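PDB 5I45: glycosyl transferases group 1 family protein from Francisella tularensis subsp. tularensis, which probably acts as a glycosyltransferase of the GT-B type, of which this chain is the C-terminal domain, moving a sugar from a donor to an acceptor. Local coordinates for residues E46-A51 with Q82-A87. Sequence-based numbering, arbitrary orientation.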
ATOM      1  N   GLU A  46       8.372  -9.001  -1.093  0.60 10.19           N
ATOM      2  CA  GLU A  46       8.562  -8.530   0.273  0.60 10.81           C
ATOM      3  C   GLU A  46       7.221  -8.096   0.865  0.60 10.17           C
ATOM      4  O   GLU A  46       6.968  -8.271   2.058  0.60 10.16           O
ATOM      5  CB  GLU A  46       9.630  -7.430   0.337  0.60 11.69           C
ATOM      6  CG  GLU A  46      11.011  -7.929  -0.043  0.60 13.01           C
ATOM      7  CD  GLU A  46      11.237  -8.020  -1.538  0.60 13.66           C
ATOM      8  OE1 GLU A  46      11.221  -6.965  -2.184  0.60 13.56           O
ATOM      9  OE2 GLU A  46      11.423  -9.139  -2.059  0.60 15.72           O
ATOM     10  N   PHE A  47       6.345  -7.569   0.024  1.00  9.66           N
ATOM     11  CA  PHE A  47       5.021  -7.199   0.513  1.00  9.50           C
ATOM     12  C   PHE A  47       4.224  -8.420   0.952  1.00  9.18           C
ATOM     13  O   PHE A  47       3.669  -8.432   2.050  1.00  9.35           O
ATOM     14  CB  PHE A  47       4.251  -6.475  -0.564  1.00  9.79           C
ATOM     15  CG  PHE A  47       2.848  -6.089  -0.173  1.00  9.95           C
ATOM     16  CD1 PHE A  47       2.584  -4.920   0.549  1.00 10.10           C
ATOM     17  CD2 PHE A  47       1.787  -6.891  -0.521  1.00 10.60           C
ATOM     18  CE1 PHE A  47       1.294  -4.575   0.869  1.00 10.67           C
ATOM     19  CE2 PHE A  47       0.494  -6.556  -0.186  1.00 10.57           C
ATOM     20  CZ  PHE A  47       0.247  -5.392   0.509  1.00 10.44           C
ATOM     21  N   ILE A  48       4.165  -9.441   0.105  1.00  9.25           N
ATOM     22  CA  ILE A  48       3.418 -10.648   0.449  1.00  9.66           C
ATOM     23  C   ILE A  48       4.002 -11.331   1.694  1.00  9.79           C
ATOM     24  O   ILE A  48       3.244 -11.747   2.589  1.00  9.91           O
ATOM     25  CB  ILE A  48       3.365 -11.613  -0.762  1.00 10.35           C
ATOM     26  CG1 ILE A  48       2.469 -10.986  -1.877  1.00 10.59           C
ATOM     27  CG2 ILE A  48       2.872 -12.998  -0.355  1.00 10.94           C
ATOM     28  CD1 ILE A  48       1.020 -10.849  -1.536  1.00 11.66           C
ATOM     29  N   GLU A  49       5.318 -11.446   1.755  1.00 10.20           N
ATOM     30  CA  GLU A  49       5.954 -12.072   2.911  1.00 10.94           C
ATOM     31  C   GLU A  49       5.671 -11.262   4.177  1.00 10.52           C
ATOM     32  O   GLU A  49       5.343 -11.825   5.234  1.00 10.84           O
ATOM     33  CB  GLU A  49       7.454 -12.261   2.666  1.00 12.22           C
ATOM     34  CG  GLU A  49       7.717 -13.360   1.638  1.00 13.32           C
ATOM     35  CD  GLU A  49       9.152 -13.445   1.182  1.00 15.33           C
ATOM     36  OE1 GLU A  49       9.907 -12.487   1.395  1.00 17.58           O
ATOM     37  OE2 GLU A  49       9.509 -14.468   0.581  1.00 16.36           O
ATOM     38  N   ALA A  50       5.713  -9.935   4.072  1.00  9.88           N
ATOM     39  CA  ALA A  50       5.397  -9.078   5.231  1.00 10.26           C
ATOM     40  C   ALA A  50       3.932  -9.260   5.660  1.00 10.07           C
ATOM     41  O   ALA A  50       3.633  -9.293   6.854  1.00 10.61           O
ATOM     42  CB  ALA A  50       5.666  -7.619   4.919  1.00  9.87           C
ATOM     43  N   ALA A  51       3.044  -9.345   4.678  1.00  9.92           N
ATOM     44  CA  ALA A  51       1.631  -9.507   4.961  1.00 10.18           C
ATOM     45  C   ALA A  51       1.364 -10.840   5.623  1.00 10.70           C
ATOM     46  O   ALA A  51       0.525 -10.936   6.509  1.00 11.74           O
ATOM     47  CB  ALA A  51       0.791  -9.358   3.692  1.00  9.90           C
ATOM     48  N   GLN A  82       0.537 -19.130  -4.064  1.00 15.94           N
ATOM     49  CA  GLN A  82       0.848 -20.343  -3.305  1.00 18.21           C
ATOM     50  C   GLN A  82       1.329 -20.050  -1.913  1.00 17.12           C
ATOM     51  O   GLN A  82       0.946 -20.746  -0.969  1.00 18.18           O
ATOM     52  CB  GLN A  82       1.936 -21.211  -4.004  1.00 20.75           C
ATOM     53  CG  GLN A  82       2.500 -22.397  -3.187  1.00 24.25           C
ATOM     54  CD  GLN A  82       3.613 -22.073  -2.172  1.00 25.13           C
ATOM     55  OE1 GLN A  82       3.638 -22.650  -1.069  1.00 29.72           O
ATOM     56  NE2 GLN A  82       4.526 -21.169  -2.529  1.00 25.55           N
ATOM     57  N   LYS A  83       2.214 -19.073  -1.764  1.00 15.70           N
ATOM     58  CA  LYS A  83       2.731 -18.732  -0.438  1.00 15.94           C
ATOM     59  C   LYS A  83       1.572 -18.353   0.477  1.00 14.73           C
ATOM     60  O   LYS A  83       1.517 -18.745   1.622  1.00 15.03           O
ATOM     61  CB  LYS A  83       3.724 -17.555  -0.485  1.00 16.94           C
ATOM     62  CG  LYS A  83       5.091 -17.826  -1.061  1.00 20.02           C
ATOM     63  CD  LYS A  83       5.945 -16.570  -0.943  1.00 21.45           C
ATOM     64  CE  LYS A  83       7.286 -16.725  -1.613  1.00 23.76           C
ATOM     65  NZ  LYS A  83       8.116 -17.768  -0.975  1.00 26.05           N
ATOM     66  N   VAL A  84       0.647 -17.548  -0.033  1.00 12.70           N
ATOM     67  CA  VAL A  84      -0.526 -17.143   0.741  1.00 12.34           C
ATOM     68  C   VAL A  84      -1.394 -18.341   1.145  1.00 13.25           C
ATOM     69  O   VAL A  84      -1.809 -18.451   2.299  1.00 12.89           O
ATOM     70  CB  VAL A  84      -1.353 -16.118  -0.056  1.00 11.66           C
ATOM     71  CG1 VAL A  84      -2.666 -15.833   0.637  1.00 11.77           C
ATOM     72  CG2 VAL A  84      -0.577 -14.811  -0.250  1.00 11.27           C
ATOM     73  N   LYS A  85      -1.653 -19.218   0.173  1.00 14.47           N
ATOM     74  CA  LYS A  85      -2.503 -20.396   0.422  1.00 17.46           C
ATOM     75  C   LYS A  85      -1.832 -21.315   1.433  1.00 18.47           C
ATOM     76  O   LYS A  85      -2.476 -21.804   2.366  1.00 19.04           O
ATOM     77  CB  LYS A  85      -2.775 -21.164  -0.880  1.00 20.01           C
ATOM     78  CG  LYS A  85      -3.762 -22.311  -0.708  1.00 23.91           C
ATOM     79  CD  LYS A  85      -3.672 -23.290  -1.867  1.00 27.27           C
ATOM     80  CE  LYS A  85      -4.527 -24.539  -1.667  1.00 30.47           C
ATOM     81  NZ  LYS A  85      -6.005 -24.337  -1.801  1.00 32.60           N
ATOM     82  N   GLN A  86      -0.538 -21.560   1.269  1.00 19.82           N
ATOM     83  CA  GLN A  86       0.155 -22.432   2.219  1.00 22.40           C
ATOM     84  C   GLN A  86       0.228 -21.845   3.641  1.00 20.70           C
ATOM     85  O   GLN A  86       0.243 -22.586   4.619  1.00 21.62           O
ATOM     86  CB  GLN A  86       1.498 -22.897   1.651  1.00 25.88           C
ATOM     87  CG  GLN A  86       1.328 -23.769   0.394  1.00 29.74           C
ATOM     88  CD  GLN A  86       0.484 -25.024   0.611  1.00 35.03           C
ATOM     89  OE1 GLN A  86       0.689 -25.769   1.575  1.00 39.61           O
ATOM     90  NE2 GLN A  86      -0.462 -25.278  -0.305  1.00 37.11           N
ATOM     91  N   ALA A  87       0.186 -20.521   3.763  1.00 18.40           N
ATOM     92  CA  ALA A  87       0.139 -19.864   5.074  1.00 18.46           C
ATOM     93  C   ALA A  87      -1.279 -19.839   5.669  1.00 18.20           C
ATOM     94  O   ALA A  87      -1.466 -19.365   6.786  1.00 19.56           O
ATOM     95  CB  ALA A  87       0.648 -18.431   4.959  1.00 18.49           C
TER
HETATM   96  O   HOH W   1       8.542 -16.849   1.755  0.50 21.63           O
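K83 and V84 of helix 74-86 meet E49 and I48 of helix 44-57 where two neighbouring helices pack side by side in a Rossmann-like domain, the C-terminal domain of a probable GT-B glycosyltransferase. The helices belong to consecutive β-α-β crossovers, linking strands 30-35, 61-66 and 93-96 of the parallel sheet. The side chain of K83 sets out from CB toward helix 44-57, with CG anti to the carbonyl carbon (chi1 -73°). CG and CD carry the chain on, extended, toward E49, and the side chain also touches Q45 and I52 of that helix. CE is the first atom to reach the carboxylate, 3.9 Å from OE2 of E49. There chi4 bends the chain (-64°), and NZ also ends 3.9 Å from OE2 of E49, a long salt bridge rather than a direct hydrogen bond. E49 starts off to one side, but its extended chain brings the carboxylate nearer; Q45 NE2 gives OE2 a further, weak hydrogen bond.

Deeper in, the contact turns apolar. I48 and V84 lie crosswise, at about a right angle, and touch through their CG2 methyls, 3.9 Å apart. Beneath them both side chains rest on I93, and I48 also reaches F95 and V65, which places this pair between the two helices and the strands they cover.

Back at the partly exposed charged end, a water bridges the two charged groups: it donates to OE2 of E49 at 2.8 Å and accepts from NZ of K83 at 2.9 Å.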